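Local coordinates for protein alpha-L-rhamnosidase (Streptomyces avermitilis, PDB 3W5M) that hydrolyses terminal non-reducing alpha-L-rhamnose residues from plant flavonoid glycosides and gum arabic, and also binds L-rhamnose through a calcium-dependent carbohydrate-binding module, at residues Ala302-His313 with Arg366-Ala377. Residues are numbered along the deposited sequence; the frame is centred on the assembly and turned at random.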
loop_
_atom_site.group_PDB
_atom_site.type_symbol
_atom_site.label_atom_id
_atom_site.label_comp_id
_atom_site.label_asym_id
_atom_site.label_seq_id
_atom_site.Cartn_x
_atom_site.Cartn_y
_atom_site.Cartn_z
ATOM N N ALA A 302 6.699 -10.745 -17.251
ATOM C CA ALA A 302 5.223 -10.764 -17.242
ATOM C C ALA A 302 4.833 -11.377 -18.542
ATOM O O ALA A 302 4.776 -10.680 -19.566
ATOM C CB ALA A 302 4.632 -9.380 -17.149
ATOM N N ASN A 303 4.628 -12.685 -18.534
ATOM C CA ASN A 303 4.314 -13.401 -19.794
ATOM C C ASN A 303 2.905 -13.213 -20.293
ATOM O O ASN A 303 2.020 -12.833 -19.546
ATOM C CB ASN A 303 4.606 -14.899 -19.634
ATOM C CG ASN A 303 6.093 -15.199 -19.502
ATOM O OD1 ASN A 303 6.865 -14.988 -20.418
ATOM N ND2 ASN A 303 6.498 -15.685 -18.344
ATOM N N GLN A 304 2.686 -13.481 -21.582
ATOM C CA GLN A 304 1.368 -13.460 -22.172
ATOM C C GLN A 304 0.724 -14.850 -22.227
ATOM O O GLN A 304 1.366 -15.807 -22.632
ATOM C CB GLN A 304 1.476 -12.905 -23.592
ATOM C CG GLN A 304 1.981 -11.456 -23.611
ATOM C CD GLN A 304 2.126 -10.909 -25.027
ATOM O OE1 GLN A 304 2.255 -11.671 -26.012
ATOM N NE2 GLN A 304 2.163 -9.587 -25.135
ATOM N N LEU A 305 -0.531 -14.942 -21.799
ATOM C CA LEU A 305 -1.295 -16.202 -21.839
ATOM C C LEU A 305 -2.590 -15.950 -22.591
ATOM O O LEU A 305 -3.184 -14.883 -22.461
ATOM C CB LEU A 305 -1.555 -16.714 -20.420
ATOM C CG LEU A 305 -0.404 -17.379 -19.656
ATOM C CD1 LEU A 305 0.742 -16.454 -19.303
ATOM C CD2 LEU A 305 -0.998 -17.900 -18.339
ATOM N N ARG A 306 -3.033 -16.895 -23.419
ATOM C CA ARG A 306 -4.248 -16.640 -24.186
ATOM C C ARG A 306 -4.964 -17.917 -24.542
ATOM O O ARG A 306 -4.354 -18.990 -24.560
ATOM C CB ARG A 306 -3.961 -15.891 -25.506
ATOM C CG ARG A 306 -3.231 -16.743 -26.541
ATOM C CD ARG A 306 -2.856 -15.920 -27.787
ATOM N NE ARG A 306 -3.965 -15.132 -28.339
ATOM C CZ ARG A 306 -4.829 -15.554 -29.260
ATOM N NH1 ARG A 306 -4.773 -16.800 -29.709
ATOM N NH2 ARG A 306 -5.770 -14.729 -29.698
ATOM N N HIS A 307 -6.236 -17.744 -24.869
ATOM C CA HIS A 307 -7.116 -18.820 -25.272
ATOM C C HIS A 307 -8.190 -18.289 -26.217
ATOM O O HIS A 307 -8.925 -17.354 -25.860
ATOM C CB HIS A 307 -7.770 -19.389 -24.030
ATOM C CG HIS A 307 -8.763 -20.474 -24.307
ATOM N ND1 HIS A 307 -8.445 -21.621 -25.001
ATOM C CD2 HIS A 307 -10.062 -20.599 -23.947
ATOM C CE1 HIS A 307 -9.507 -22.407 -25.066
ATOM N NE2 HIS A 307 -10.506 -21.804 -24.448
ATOM N N GLU A 308 -8.305 -18.898 -27.404
ATOM C CA GLU A 308 -9.463 -18.637 -28.281
ATOM C C GLU A 308 -10.555 -19.686 -28.111
ATOM O O GLU A 308 -10.264 -20.852 -27.788
ATOM C CB GLU A 308 -9.059 -18.522 -29.758
ATOM C CG GLU A 308 -8.273 -17.238 -30.027
ATOM C CD GLU A 308 -7.986 -16.983 -31.507
ATOM O OE1 GLU A 308 -8.886 -17.229 -32.348
ATOM O OE2 GLU A 308 -6.854 -16.524 -31.819
ATOM N N PHE A 309 -11.792 -19.254 -28.298
ATOM C CA PHE A 309 -12.962 -20.107 -28.140
ATOM C C PHE A 309 -14.120 -19.540 -28.951
ATOM O O PHE A 309 -14.141 -18.349 -29.309
ATOM C CB PHE A 309 -13.351 -20.239 -26.646
ATOM C CG PHE A 309 -13.556 -18.911 -25.958
ATOM C CD1 PHE A 309 -12.460 -18.154 -25.532
ATOM C CD2 PHE A 309 -14.832 -18.400 -25.780
ATOM C CE1 PHE A 309 -12.661 -16.926 -24.931
ATOM C CE2 PHE A 309 -15.044 -17.175 -25.163
ATOM C CZ PHE A 309 -13.951 -16.429 -24.749
ATOM N N ARG A 310 -15.090 -20.403 -29.227
ATOM C CA ARG A 310 -16.261 -20.060 -30.006
ATOM C C ARG A 310 -17.466 -19.999 -29.066
ATOM O O ARG A 310 -17.620 -20.850 -28.184
ATOM C CB ARG A 310 -16.437 -21.134 -31.093
ATOM C CG ARG A 310 -17.432 -20.836 -32.204
ATOM C CD ARG A 310 -17.934 -22.144 -32.823
ATOM N NE ARG A 310 -18.635 -21.956 -34.095
ATOM C CZ ARG A 310 -19.362 -22.892 -34.715
ATOM N NH1 ARG A 310 -19.513 -24.105 -34.180
ATOM N NH2 ARG A 310 -19.952 -22.614 -35.877
ATOM N N LEU A 311 -18.289 -18.968 -29.218
ATOM C CA LEU A 311 -19.544 -18.857 -28.490
ATOM C C LEU A 311 -20.714 -18.979 -29.481
ATOM O O LEU A 311 -20.529 -18.724 -30.677
ATOM C CB LEU A 311 -19.619 -17.522 -27.741
ATOM C CG LEU A 311 -18.606 -17.290 -26.609
ATOM C CD1 LEU A 311 -18.828 -15.923 -25.976
ATOM C CD2 LEU A 311 -18.688 -18.417 -25.591
ATOM N N PRO A 312 -21.915 -19.366 -28.994
ATOM C CA PRO A 312 -23.033 -19.483 -29.944
ATOM C C PRO A 312 -23.552 -18.137 -30.440
ATOM O O PRO A 312 -23.345 -17.116 -29.780
ATOM C CB PRO A 312 -24.112 -20.201 -29.123
ATOM C CG PRO A 312 -23.810 -19.832 -27.711
ATOM C CD PRO A 312 -22.307 -19.779 -27.635
ATOM N N HIS A 313 -24.230 -18.137 -31.592
ATOM C CA HIS A 313 -24.936 -16.945 -32.076
ATOM C C HIS A 313 -26.315 -16.854 -31.434
ATOM O O HIS A 313 -27.335 -17.167 -32.065
ATOM C CB HIS A 313 -25.064 -16.950 -33.610
ATOM C CG HIS A 313 -23.750 -16.949 -34.323
ATOM N ND1 HIS A 313 -23.241 -15.826 -34.942
ATOM C CD2 HIS A 313 -22.834 -17.931 -34.505
ATOM C CE1 HIS A 313 -22.065 -16.116 -35.473
ATOM N NE2 HIS A 313 -21.797 -17.386 -35.224
ATOM N N ARG A 366 -18.667 -11.921 -27.890
ATOM C CA ARG A 366 -19.115 -11.960 -29.293
ATOM C C ARG A 366 -19.743 -13.286 -29.660
ATOM O O ARG A 366 -19.385 -14.328 -29.082
ATOM C CB ARG A 366 -17.917 -11.768 -30.234
ATOM C CG ARG A 366 -17.198 -10.449 -30.102
ATOM C CD ARG A 366 -15.990 -10.432 -31.035
ATOM N NE ARG A 366 -15.275 -9.158 -30.938
ATOM C CZ ARG A 366 -14.160 -8.848 -31.598
ATOM N NH1 ARG A 366 -13.607 -9.699 -32.461
ATOM N NH2 ARG A 366 -13.612 -7.659 -31.407
ATOM N N PRO A 367 -20.657 -13.268 -30.655
ATOM C CA PRO A 367 -21.032 -14.517 -31.304
ATOM C C PRO A 367 -19.847 -15.027 -32.083
ATOM O O PRO A 367 -19.109 -14.236 -32.661
ATOM C CB PRO A 367 -22.133 -14.095 -32.293
ATOM C CG PRO A 367 -21.999 -12.619 -32.459
ATOM C CD PRO A 367 -21.485 -12.135 -31.122
ATOM N N GLY A 368 -19.656 -16.328 -32.115
ATOM C CA GLY A 368 -18.554 -16.880 -32.862
ATOM C C GLY A 368 -17.266 -16.697 -32.091
ATOM O O GLY A 368 -17.226 -16.905 -30.874
ATOM N N ALA A 369 -16.227 -16.268 -32.798
ATOM C CA ALA A 369 -14.873 -16.349 -32.296
ATOM C C ALA A 369 -14.544 -15.268 -31.272
ATOM O O ALA A 369 -14.841 -14.078 -31.445
ATOM C CB ALA A 369 -13.869 -16.354 -33.440
ATOM N N ASN A 370 -13.923 -15.725 -30.194
ATOM C CA ASN A 370 -13.578 -14.888 -29.054
ATOM C C ASN A 370 -12.148 -15.213 -28.636
ATOM O O ASN A 370 -11.654 -16.317 -28.901
ATOM C CB ASN A 370 -14.515 -15.166 -27.871
ATOM C CG ASN A 370 -15.914 -14.629 -28.076
ATOM O OD1 ASN A 370 -16.269 -13.589 -27.535
ATOM N ND2 ASN A 370 -16.747 -15.376 -28.819
ATOM N N ALA A 371 -11.472 -14.248 -28.015
ATOM C CA ALA A 371 -10.166 -14.499 -27.412
ATOM C C ALA A 371 -10.141 -13.903 -25.984
ATOM O O ALA A 371 -10.552 -12.768 -25.766
ATOM C CB ALA A 371 -9.071 -13.866 -28.256
ATOM N N LEU A 372 -9.664 -14.690 -25.029
ATOM C CA LEU A 372 -9.443 -14.203 -23.659
ATOM C C LEU A 372 -7.927 -14.276 -23.438
ATOM O O LEU A 372 -7.269 -15.209 -23.880
ATOM C CB LEU A 372 -10.229 -15.048 -22.652
ATOM C CG LEU A 372 -10.097 -14.669 -21.179
ATOM C CD1 LEU A 372 -10.711 -13.309 -20.936
ATOM C CD2 LEU A 372 -10.773 -15.732 -20.313
ATOM N N ALA A 373 -7.355 -13.264 -22.794
ATOM C CA ALA A 373 -5.908 -13.170 -22.746
ATOM C C ALA A 373 -5.498 -12.500 -21.445
ATOM O O ALA A 373 -6.280 -11.745 -20.893
ATOM C CB ALA A 373 -5.414 -12.345 -23.897
ATOM N N ALA A 374 -4.280 -12.767 -20.977
ATOM C CA ALA A 374 -3.805 -12.060 -19.764
ATOM C C ALA A 374 -2.295 -11.924 -19.744
ATOM O O ALA A 374 -1.596 -12.796 -20.236
ATOM C CB ALA A 374 -4.310 -12.752 -18.482
ATOM N N TYR A 375 -1.799 -10.826 -19.157
ATOM C CA TYR A 375 -0.426 -10.740 -18.705
ATOM C C TYR A 375 -0.422 -11.293 -17.295
ATOM O O TYR A 375 -1.369 -11.044 -16.552
ATOM C CB TYR A 375 0.036 -9.300 -18.603
ATOM C CG TYR A 375 0.375 -8.700 -19.949
ATOM C CD1 TYR A 375 1.531 -9.098 -20.625
ATOM C CD2 TYR A 375 -0.428 -7.722 -20.515
ATOM C CE1 TYR A 375 1.853 -8.564 -21.868
ATOM C CE2 TYR A 375 -0.111 -7.171 -21.768
ATOM C CZ TYR A 375 1.036 -7.604 -22.425
ATOM O OH TYR A 375 1.402 -7.111 -23.684
ATOM N N VAL A 376 0.621 -12.042 -16.977
ATOM C CA VAL A 376 0.799 -12.625 -15.628
ATOM C C VAL A 376 2.210 -12.325 -15.112
ATOM O O VAL A 376 3.184 -12.771 -15.714
ATOM C CB VAL A 376 0.589 -14.153 -15.650
ATOM C CG1 VAL A 376 0.701 -14.683 -14.203
ATOM C CG2 VAL A 376 -0.745 -14.477 -16.271
ATOM N N ALA A 377 2.327 -11.592 -13.989
ATOM C CA ALA A 377 3.630 -11.100 -13.493
ATOM C C ALA A 377 3.909 -11.572 -12.069
ATOM O O ALA A 377 2.990 -11.979 -11.395
ATOM C CB ALA A 377 3.638 -9.554 -13.479
HETATM O O HOH W 1 4.435 -15.294 -15.971
HETATM O O HOH W 2 -22.137 -15.576 -27.930
#
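F309 and N370 form an antiparallel hydrogen-bonded pair, and on the face shared with L305 and L372 their side chains pack closely. N370 CB lies over one face of the F309 ring, 3.6 Å from its centroid, a CH-pi contact. The phenyl reaches this position because its CG sits between backbone N and carbonyl carbon (chi1 54°), and the same turn brings F309 CE1 to 3.8 Å from L372 CB. Beyond CB, the N370 amide runs nearly parallel to the ring (planes 16° apart) and ties back the chain before the strand: OD1 accepts from R366 N on an in-plane lone pair, while ND2 donates to R366 O at 2.9 Å, almost straight (172°). L311 CG approaches this ND2 to 3.5 Å. An alanine in place of N370 would keep the CB contact with F309 but would probably leave the R366 backbone without both amide bonds and open a gap beside L311. The backbone pairing extends from L311–G368 to N303–V376, where the N303 N to V376 O bond is weak (3.2 Å) and a water links N303 ND2 to V376 O; N303 ND2 is also hydrogen-bonded to the backbone O of L129. On the other face, Q304 NE2 donates to Y375 OH at 3.0 Å, and Q304 OE1 is bonded to T445. Packing is looser at the end where H313 meets P367: R310 and A369 are exposed, and H313 sets one ring face over the backbone of P367 and G368. In the antiparallel sheet of this beta-sandwich, 303-311 lies between 422-424 and 368-377, with 328-333 following; strands 398-407 and 412-416 of the facing sheet cover F309 and L311.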